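Local coordinates for protein ArCE4A (Arthrobacter sp. AW19M34-1, PDB 5LFZ) that probably removes acetyl groups from N-acetylated sugar polymers as a metal-dependent deacetylase of carbohydrate esterase family 4, at residues Leu58-Lys63 / Thr83-Lys87; Leu69-Val73 / Ile108-Val114; Gln78-Thr83 / Pro116-Pro122. All coordinates share one frame; numbering follows the deposited sequence.

Contact 3 (Gln78-Thr83 / Pro116-Pro122) is the core member of the set, its centre about 7 Å from the centre of the chain; contacts 1 and 2 are partly buried, their centres about 14 and 15 Å from it. Contacts 1 and 3 share Thr83 and the nickel ion, each supplying one histidine to the metal, and both include backbone hydrogen bonds across the segments, beside side-chain packing. Contact 2 binds no metal: it packs helix 66-74 on the end of helix 94-112 through aliphatic groups, with one lysine-to-carbonyl bond at its border. Val62 of contact 1 and Ile79 of contact 3 both touch Leu69, tying contact 2 to the other two.

Contact 1: residues Leu58-Lys63 / Thr83-Lys87; sequences LGKNVK and TFDHK. With NI (nickel (II) ion), chain B.
The phenyl ring of Phe84 has the first helical peptide of segment 58-63 over one face: Lys60 N stands 3.6 Å above the ring plane, over the ring centre, and Gly59 C lies 3.5 Å from Phe84 CE2. At the edge of the ring, in its plane, Lys63 brings CE to 3.7 Å from Phe84 CE2, the two side chains crossing at about a right angle. The imidazole of His86 is approached at its edge, in plane, by Leu58 CD2, the same methyl that reaches His86 CB at 3.6 Å, while Tyr123 meets this ring edge-to-face.

Phe84 reaches back over the helix start because its CG stands anti to the backbone N (chi1 -167°). Gly59 suits this place, since a CB there would collide with Phe84 CD2. With an alanine here in place of the phenyl ring, the Gly59-Lys60 peptide would probably lose its cover and Lys63 CE its aromatic neighbour.

Backbone bonds also join the loop to the helix. Gly59 N donates to Thr83 O (3.0 Å, N-H...O 170°) and Lys60 N to Phe84 O (2.9 Å, 159°). Leu58 is the N-cap residue, so these two amides lack acceptors one turn earlier within the helix, and successive loop carbonyls take them up. Glu100 OE1 also accepts from Phe84 N and Asp85 N.

His86 NE2 binds nickel at 2.1 Å, joined by His82, Asp33 and three waters. The chemistry thus divides: two amide bonds and the Phe84 ring join the loop to the helix start, Leu58 CD2 packs against His86, and the placing of a metal ligand is likely to depend on both.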
loop_
_atom_site.group_PDB
_atom_site.type_symbol
_atom_site.label_atom_id
_atom_site.label_comp_id
_atom_site.label_asym_id
_atom_site.label_seq_id
_atom_site.Cartn_x
_atom_site.Cartn_y
_atom_site.Cartn_z
ATOM N N LEU A 58 6.651 6.757 0.393
ATOM C CA LEU A 58 7.546 7.515 1.260
ATOM C C LEU A 58 7.612 8.964 0.807
ATOM O O LEU A 58 7.956 9.233 -0.339
ATOM C CB LEU A 58 8.947 6.901 1.262
ATOM C CG LEU A 58 9.119 5.681 2.160
ATOM C CD1 LEU A 58 10.479 5.034 1.933
ATOM C CD2 LEU A 58 8.962 6.088 3.617
ATOM N N GLY A 59 7.285 9.896 1.700
ATOM C CA GLY A 59 7.243 11.301 1.348
ATOM C C GLY A 59 8.525 11.816 0.720
ATOM O O GLY A 59 8.484 12.611 -0.219
ATOM N N LYS A 60 9.662 11.355 1.230
ATOM C CA LYS A 60 10.961 11.765 0.702
ATOM C C LYS A 60 11.101 11.387 -0.775
ATOM O O LYS A 60 11.736 12.107 -1.547
ATOM C CB LYS A 60 12.096 11.135 1.520
ATOM C CG LYS A 60 12.136 9.613 1.434
ATOM C CD LYS A 60 13.228 8.997 2.296
ATOM C CE LYS A 60 13.190 7.475 2.193
ATOM N NZ LYS A 60 14.216 6.814 3.048
ATOM N N ASN A 61 10.492 10.268 -1.158
ATOM C CA ASN A 61 10.560 9.763 -2.527
ATOM C C ASN A 61 9.568 10.468 -3.435
ATOM O O ASN A 61 9.771 10.558 -4.646
ATOM C CB ASN A 61 10.288 8.254 -2.571
ATOM C CG ASN A 61 11.441 7.423 -2.038
ATOM O OD1 ASN A 61 12.557 7.917 -1.854
ATOM N ND2 ASN A 61 11.179 6.140 -1.804
ATOM N N VAL A 62 8.491 10.965 -2.834
ATOM C CA VAL A 62 7.380 11.552 -3.577
ATOM C C VAL A 62 7.796 12.830 -4.298
ATOM O O VAL A 62 7.370 13.079 -5.429
ATOM C CB VAL A 62 6.194 11.833 -2.639
ATOM C CG1 VAL A 62 5.163 12.734 -3.309
ATOM C CG2 VAL A 62 5.565 10.524 -2.176
ATOM N N LYS A 63 8.637 13.624 -3.639
ATOM C CA LYS A 63 9.193 14.847 -4.214
ATOM C C LYS A 63 9.749 14.641 -5.618
ATOM O O LYS A 63 9.565 15.481 -6.501
ATOM C CB LYS A 63 10.303 15.391 -3.312
ATOM C CG LYS A 63 9.923 15.476 -1.853
ATOM C CD LYS A 63 9.453 16.872 -1.505
ATOM C CE LYS A 63 9.037 16.965 -0.052
ATOM N NZ LYS A 63 8.098 18.095 0.166
ATOM N N THR A 83 4.730 7.467 5.867
ATOM C CA THR A 83 5.552 8.519 6.513
ATOM C C THR A 83 6.600 9.091 5.552
ATOM O O THR A 83 6.638 8.735 4.373
ATOM C CB THR A 83 6.262 8.047 7.811
ATOM O OG1 THR A 83 7.406 7.234 7.501
ATOM C CG2 THR A 83 5.299 7.284 8.718
ATOM N N PHE A 84 7.427 10.007 6.049
ATOM C CA PHE A 84 8.295 10.776 5.165
ATOM C C PHE A 84 9.624 10.086 4.913
ATOM O O PHE A 84 10.032 9.930 3.768
ATOM C CB PHE A 84 8.548 12.181 5.722
ATOM C CG PHE A 84 9.172 13.109 4.723
ATOM C CD1 PHE A 84 10.538 13.334 4.723
ATOM C CD2 PHE A 84 8.393 13.731 3.760
ATOM C CE1 PHE A 84 11.115 14.181 3.794
ATOM C CE2 PHE A 84 8.961 14.579 2.826
ATOM C CZ PHE A 84 10.326 14.803 2.843
ATOM N N ASP A 85 10.306 9.682 5.977
ATOM C CA ASP A 85 11.627 9.080 5.819
ATOM C C ASP A 85 11.730 7.697 6.465
ATOM O O ASP A 85 12.816 7.269 6.861
ATOM C CB ASP A 85 12.689 10.012 6.391
ATOM C CG ASP A 85 12.291 10.571 7.726
ATOM O OD1 ASP A 85 11.738 9.796 8.530
ATOM O OD2 ASP A 85 12.510 11.780 7.968
ATOM N N HIS A 86 10.591 7.019 6.570
ATOM C CA HIS A 86 10.514 5.607 6.969
ATOM C C HIS A 86 11.052 5.335 8.369
ATOM O O HIS A 86 11.710 4.321 8.607
ATOM C CB HIS A 86 11.249 4.713 5.959
ATOM C CG HIS A 86 10.725 3.309 5.908
ATOM N ND1 HIS A 86 11.170 2.315 6.753
ATOM C CD2 HIS A 86 9.779 2.738 5.124
ATOM C CE1 HIS A 86 10.526 1.192 6.488
ATOM N NE2 HIS A 86 9.679 1.421 5.501
ATOM N N LYS A 87 10.764 6.230 9.301
ATOM C CA LYS A 87 11.142 5.997 10.687
ATOM C C LYS A 87 10.026 5.259 11.430
ATOM O O LYS A 87 8.841 5.484 11.184
ATOM C CB LYS A 87 11.478 7.322 11.384
ATOM C CG LYS A 87 12.750 7.974 10.857
ATOM C CD LYS A 87 12.989 9.356 11.441
ATOM C CE LYS A 87 14.205 10.004 10.786
ATOM N NZ LYS A 87 14.532 11.344 11.349
HETATM NI NI NI B . 8.322 0.239 4.484
HETATM O O HOH W 1 7.330 -1.425 4.375
HETATM O O HOH W 2 7.912 -0.673 6.383
HETATM O O HOH W 3 9.866 -1.156 4.265
#

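Contact 2: residues Leu69-Val73 / Ile108-Val114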
loop_
_atom_site.group_PDB
_atom_site.type_symbol
_atom_site.label_atom_id
_atom_site.label_comp_id
_atom_site.label_asym_id
_atom_site.label_seq_id
_atom_site.Cartn_x
_atom_site.Cartn_y
_atom_site.Cartn_z
ATOM N N LEU A 69 2.973 9.822 -9.292
ATOM C CA LEU A 69 1.839 9.846 -8.371
ATOM C C LEU A 69 0.565 10.254 -9.108
ATOM O O LEU A 69 -0.518 9.733 -8.826
ATOM C CB LEU A 69 2.098 10.780 -7.188
ATOM C CG LEU A 69 2.499 9.977 -5.949
ATOM C CD1 LEU A 69 3.909 9.406 -6.120
ATOM C CD2 LEU A 69 2.389 10.804 -4.681
ATOM N N LYS A 70 0.694 11.160 -10.070
ATOM C CA LYS A 70 -0.459 11.524 -10.880
ATOM C C LYS A 70 -0.959 10.305 -11.652
ATOM O O LYS A 70 -2.163 10.150 -11.842
ATOM C CB LYS A 70 -0.132 12.673 -11.834
ATOM C CG LYS A 70 0.021 14.021 -11.147
ATOM C CD LYS A 70 0.144 15.136 -12.173
ATOM C CE LYS A 70 0.583 16.438 -11.531
ATOM N NZ LYS A 70 1.964 16.329 -10.981
ATOM N N ARG A 71 -0.045 9.433 -12.081
ATOM C CA ARG A 71 -0.444 8.188 -12.738
ATOM C C ARG A 71 -1.300 7.332 -11.818
ATOM O O ARG A 71 -2.288 6.744 -12.247
ATOM C CB ARG A 71 0.768 7.362 -13.181
ATOM C CG ARG A 71 1.410 7.759 -14.486
ATOM C CD ARG A 71 2.311 6.630 -14.982
ATOM N NE ARG A 71 1.545 5.472 -15.434
ATOM C CZ ARG A 71 2.090 4.334 -15.861
ATOM N NH1 ARG A 71 3.408 4.198 -15.896
ATOM N NH2 ARG A 71 1.315 3.329 -16.261
ATOM N N MET A 72 -0.909 7.255 -10.553
ATOM C CA MET A 72 -1.639 6.435 -9.594
ATOM C C MET A 72 -3.088 6.884 -9.467
ATOM O O MET A 72 -4.006 6.061 -9.465
ATOM C CB MET A 72 -0.953 6.475 -8.231
ATOM C CG MET A 72 0.432 5.853 -8.238
ATOM S SD MET A 72 1.283 6.040 -6.667
ATOM C CE MET A 72 2.766 5.086 -6.998
ATOM N N VAL A 73 -3.291 8.193 -9.369
ATOM C CA VAL A 73 -4.635 8.749 -9.291
ATOM C C VAL A 73 -5.375 8.536 -10.608
ATOM O O VAL A 73 -6.505 8.048 -10.615
ATOM C CB VAL A 73 -4.604 10.248 -8.947
ATOM C CG1 VAL A 73 -6.014 10.847 -9.017
ATOM C CG2 VAL A 73 -3.979 10.457 -7.570
ATOM N N ILE A 108 2.543 14.572 -1.179
ATOM C CA ILE A 108 1.503 13.923 -1.974
ATOM C C ILE A 108 0.555 14.965 -2.584
ATOM O O ILE A 108 0.169 14.867 -3.755
ATOM C CB ILE A 108 0.702 12.906 -1.125
ATOM C CG1 ILE A 108 1.593 11.730 -0.708
ATOM C CG2 ILE A 108 -0.505 12.380 -1.901
ATOM C CD1 ILE A 108 0.957 10.837 0.351
ATOM N N GLU A 109 0.200 15.988 -1.812
ATOM C CA GLU A 109 -0.702 17.000 -2.337
ATOM C C GLU A 109 -0.020 17.777 -3.460
ATOM O O GLU A 109 -0.624 18.019 -4.500
ATOM C CB GLU A 109 -1.178 17.938 -1.224
ATOM C CG GLU A 109 -2.535 18.584 -1.507
ATOM C CD GLU A 109 -2.452 19.662 -2.565
ATOM O OE1 GLU A 109 -1.367 20.266 -2.703
ATOM O OE2 GLU A 109 -3.463 19.908 -3.258
ATOM N N GLN A 110 1.241 18.147 -3.265
ATOM C CA GLN A 110 1.964 18.896 -4.291
ATOM C C GLN A 110 2.124 18.066 -5.565
ATOM O O GLN A 110 2.035 18.591 -6.679
ATOM C CB GLN A 110 3.334 19.343 -3.777
ATOM C CG GLN A 110 4.102 20.232 -4.747
ATOM C CD GLN A 110 3.396 21.547 -5.032
ATOM O OE1 GLN A 110 2.716 22.105 -4.167
ATOM N NE2 GLN A 110 3.551 22.049 -6.253
ATOM N N ALA A 111 2.335 16.766 -5.391
ATOM C CA ALA A 111 2.577 15.873 -6.516
ATOM C C ALA A 111 1.305 15.529 -7.290
ATOM O O ALA A 111 1.298 15.571 -8.519
ATOM C CB ALA A 111 3.254 14.586 -6.033
ATOM N N ALA A 112 0.230 15.197 -6.579
ATOM C CA ALA A 112 -0.943 14.610 -7.234
ATOM C C ALA A 112 -2.257 15.324 -6.930
ATOM O O ALA A 112 -3.302 14.960 -7.472
ATOM C CB ALA A 112 -1.060 13.148 -6.854
ATOM N N GLY A 113 -2.211 16.324 -6.057
ATOM C CA GLY A 113 -3.389 17.119 -5.755
ATOM C C GLY A 113 -4.413 16.403 -4.895
ATOM O O GLY A 113 -5.562 16.845 -4.788
ATOM N N VAL A 114 -4.001 15.299 -4.279
ATOM C CA VAL A 114 -4.881 14.557 -3.385
ATOM C C VAL A 114 -4.267 14.429 -2.004
ATOM O O VAL A 114 -3.068 14.632 -1.823
ATOM C CB VAL A 114 -5.193 13.137 -3.927
ATOM C CG1 VAL A 114 -5.767 13.214 -5.333
ATOM C CG2 VAL A 114 -3.948 12.263 -3.900
#
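Leu69 and Ile108 meet at about a right angle, with Leu69 CD2 reaching Ile108 CG1 at 4.2 Å. The same methyl lies 4.1 Å from Ala111 CB, while the Leu69 stem faces the next alanine, its CB being 4.0 Å from Ala112 CB. One leucine therefore spans three residues of helix 94-112, its CD2 on Ile108 and Ala111, its CB on both alanines.

One turn further along helix 66-74, Val73 presents CG2 alone. This methyl touches Ala112 CB and also sits 4.0 Å from Val114 CG1; the two valines slide past each other in opposite directions. Ala112 CB thus meets both the CB of Leu69 and the CG2 methyl of Val73. The small side chains of Ala111 and Ala112 allow a near approach of the backbones, with Lys70 CA and Ala112 CA 4.8 Å apart, although the short helical segments run 77° apart in direction and their axes come no nearer than 9.4 Å.

Lys70 takes the outer side of the crossing. Its chain runs extended past Ala112 CA and then bends at its last torsion (chi4 65°), bringing NZ round to Ala111 O at 2.7 Å. The ammonium lies in the carbonyl plane, with a C=O...N angle of 159°.

Inward, Leu69, Val73 and Ile108 all continue onto Ile79 of strand 78-81, so the two helices pack over the same strand residue. Across the interface proper the contacts are aliphatic. The single polar link joins a lysine to a carbonyl in the last turn of helix 94-112, before Gly113 leaves helical geometry with positive phi; a positive charge at that end would probably be favoured by the helix dipole.

Contact 3: residues Gln78-Thr83 / Pro116-Pro122. With NI (nickel (II) ion), chain B.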
loop_
_atom_site.group_PDB
_atom_site.type_symbol
_atom_site.label_atom_id
_atom_site.label_comp_id
_atom_site.label_asym_id
_atom_site.label_seq_id
_atom_site.Cartn_x
_atom_site.Cartn_y
_atom_site.Cartn_z
ATOM N N GLN A 78 -4.799 3.686 -5.402
ATOM C CA GLN A 78 -4.924 4.463 -4.179
ATOM C C GLN A 78 -3.560 4.811 -3.609
ATOM O O GLN A 78 -2.668 3.971 -3.556
ATOM C CB GLN A 78 -5.747 3.703 -3.140
ATOM C CG GLN A 78 -5.945 4.494 -1.862
ATOM C CD GLN A 78 -6.905 3.836 -0.904
ATOM O OE1 GLN A 78 -7.301 2.687 -1.090
ATOM N NE2 GLN A 78 -7.285 4.565 0.138
ATOM N N ILE A 79 -3.397 6.059 -3.187
ATOM C CA ILE A 79 -2.167 6.481 -2.538
ATOM C C ILE A 79 -2.356 6.541 -1.027
ATOM O O ILE A 79 -3.276 7.210 -0.531
ATOM C CB ILE A 79 -1.708 7.854 -3.057
ATOM C CG1 ILE A 79 -1.547 7.807 -4.583
ATOM C CG2 ILE A 79 -0.432 8.299 -2.345
ATOM C CD1 ILE A 79 -1.339 9.154 -5.232
ATOM N N GLY A 80 -1.494 5.836 -0.301
ATOM C CA GLY A 80 -1.466 5.908 1.150
ATOM C C GLY A 80 -0.150 6.501 1.623
ATOM O O GLY A 80 0.810 6.589 0.855
ATOM N N SER A 81 -0.098 6.920 2.884
ATOM C CA SER A 81 1.136 7.439 3.461
ATOM C C SER A 81 1.954 6.337 4.125
ATOM O O SER A 81 1.400 5.479 4.812
ATOM C CB SER A 81 0.826 8.533 4.486
ATOM O OG SER A 81 1.992 8.892 5.208
ATOM N N HIS A 82 3.270 6.356 3.908
ATOM C CA HIS A 82 4.184 5.457 4.607
ATOM C C HIS A 82 5.159 6.260 5.475
ATOM O O HIS A 82 6.244 5.777 5.796
ATOM C CB HIS A 82 4.949 4.590 3.592
ATOM C CG HIS A 82 5.516 3.320 4.154
ATOM N ND1 HIS A 82 4.928 2.614 5.184
ATOM C CD2 HIS A 82 6.608 2.607 3.791
ATOM C CE1 HIS A 82 5.640 1.531 5.439
ATOM N NE2 HIS A 82 6.669 1.502 4.607
ATOM N N THR A 83 4.730 7.467 5.867
ATOM C CA THR A 83 5.552 8.519 6.513
ATOM C C THR A 83 6.600 9.091 5.552
ATOM O O THR A 83 6.638 8.735 4.373
ATOM C CB THR A 83 6.262 8.047 7.811
ATOM O OG1 THR A 83 7.406 7.234 7.501
ATOM C CG2 THR A 83 5.299 7.284 8.718
ATOM N N PRO A 116 -3.838 11.600 1.116
ATOM C CA PRO A 116 -4.050 10.182 1.422
ATOM C C PRO A 116 -5.142 10.030 2.468
ATOM O O PRO A 116 -5.410 10.972 3.219
ATOM C CB PRO A 116 -2.692 9.729 1.966
ATOM C CG PRO A 116 -2.122 10.977 2.562
ATOM C CD PRO A 116 -2.544 12.081 1.633
ATOM N N GLN A 117 -5.782 8.871 2.510
ATOM C CA GLN A 117 -6.854 8.651 3.465
ATOM C C GLN A 117 -6.507 7.508 4.401
ATOM O O GLN A 117 -7.300 7.138 5.264
ATOM C CB GLN A 117 -8.169 8.370 2.736
ATOM C CG GLN A 117 -8.571 9.470 1.770
ATOM C CD GLN A 117 -9.698 9.051 0.849
ATOM O OE1 GLN A 117 -9.976 7.862 0.690
ATOM N NE2 GLN A 117 -10.355 10.030 0.235
ATOM N N ILE A 118 -5.313 6.951 4.214
ATOM C CA ILE A 118 -4.826 5.825 4.999
ATOM C C ILE A 118 -3.321 5.963 5.212
ATOM O O ILE A 118 -2.635 6.608 4.417
ATOM C CB ILE A 118 -5.116 4.474 4.300
ATOM C CG1 ILE A 118 -4.538 4.483 2.880
ATOM C CG2 ILE A 118 -6.614 4.206 4.246
ATOM C CD1 ILE A 118 -4.842 3.219 2.079
ATOM N N LEU A 119 -2.809 5.355 6.278
ATOM C CA LEU A 119 -1.376 5.376 6.561
ATOM C C LEU A 119 -0.939 3.992 7.011
ATOM O O LEU A 119 -1.652 3.324 7.755
ATOM C CB LEU A 119 -1.040 6.424 7.635
ATOM C CG LEU A 119 0.432 6.610 8.048
ATOM C CD1 LEU A 119 0.703 8.066 8.423
ATOM C CD2 LEU A 119 0.841 5.683 9.192
ATOM N N ARG A 120 0.231 3.564 6.552
ATOM C CA ARG A 120 0.828 2.311 7.006
ATOM C C ARG A 120 2.102 2.647 7.767
ATOM O O ARG A 120 2.980 3.323 7.236
ATOM C CB ARG A 120 1.124 1.384 5.832
ATOM C CG ARG A 120 1.885 0.140 6.230
ATOM C CD ARG A 120 1.980 -0.830 5.074
ATOM N NE ARG A 120 0.745 -1.580 4.858
ATOM C CZ ARG A 120 0.482 -2.240 3.734
ATOM N NH1 ARG A 120 1.365 -2.210 2.743
ATOM N NH2 ARG A 120 -0.652 -2.921 3.591
ATOM N N PRO A 121 2.190 2.219 9.027
ATOM C CA PRO A 121 3.378 2.572 9.807
ATOM C C PRO A 121 4.572 1.722 9.391
ATOM O O PRO A 121 4.417 0.515 9.222
ATOM C CB PRO A 121 2.956 2.269 11.245
ATOM C CG PRO A 121 1.953 1.169 11.110
ATOM C CD PRO A 121 1.214 1.444 9.812
ATOM N N PRO A 122 5.741 2.351 9.212
ATOM C CA PRO A 122 6.972 1.613 8.890
ATOM C C PRO A 122 7.216 0.441 9.834
ATOM O O PRO A 122 7.034 0.577 11.044
ATOM C CB PRO A 122 8.056 2.678 9.045
ATOM C CG PRO A 122 7.365 3.940 8.657
ATOM C CD PRO A 122 5.960 3.806 9.201
HETATM NI NI NI B . 8.322 0.239 4.484
HETATM O O HOH W 4 -5.966 7.367 0.136
HETATM O O HOH W 1 7.330 -1.425 4.375
HETATM O O HOH W 2 7.912 -0.673 6.383
HETATM O O HOH W 3 9.866 -1.156 4.265
#
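Ser81 and Leu119 form a single beta bridge, and its backbone hydrogen bonds fix the alignment. Ser81 N donates to Ile118 O at 3.0 Å, and Arg120 N returns a bond to Ser81 O (2.8 Å), arriving nearly along the C=O axis. This alternation, one residue donating and accepting to either side of its partner, is the parallel pattern. Leu119 CA adds a CA-H...O contact to Ser81 O.

Among the side-chain hydrogen bonds, that of His82 crosses between the segments. Its ND1 donates to Arg120 O at 2.9 Å; the oxygen lies close to the imidazole plane, whereas the donor stands 47° out of the carbonyl plane. Ser81 OG accepts from Thr83 N, an ST turn that bends the chain just after the strand. Water 4 bridges Gln78 NE2, Ile79 O and Gln117 N, and Gln78 OE1 is held by Asp201 N.

Van der Waals contacts form a third group, several of them between a carbon and a polar atom. Ile118 has CG1 between its backbone N and carbonyl carbon (chi1 55°), which brings that atom to 3.8 Å from Gly80 CA; a CB on Gly80 would be tight against it. Ile118 CD1 lies 3.4 Å from Gln78 NE2, the two side chains coming from opposite directions. Pro116 CB rests on Ile79 O, and Leu119 CD1 comes to 3.6 Å from Ser81 OG. Thr83 turns CG2 and OG1 toward the Pro122 ring, whose CD lies 3.6 Å from Thr83 CG2.

His82 NE2 ligates nickel at 2.1 Å; the bond from ND1 to Arg120 O probably sets the ring's rotation, and the guanidinium of Arg120 forms a salt bridge with Asp32. Strand 78-81, paired with strand 54-57, ends one residue before this ligand, consistent with the NodB-type deacetylase fold and its Asp-His-His metal site.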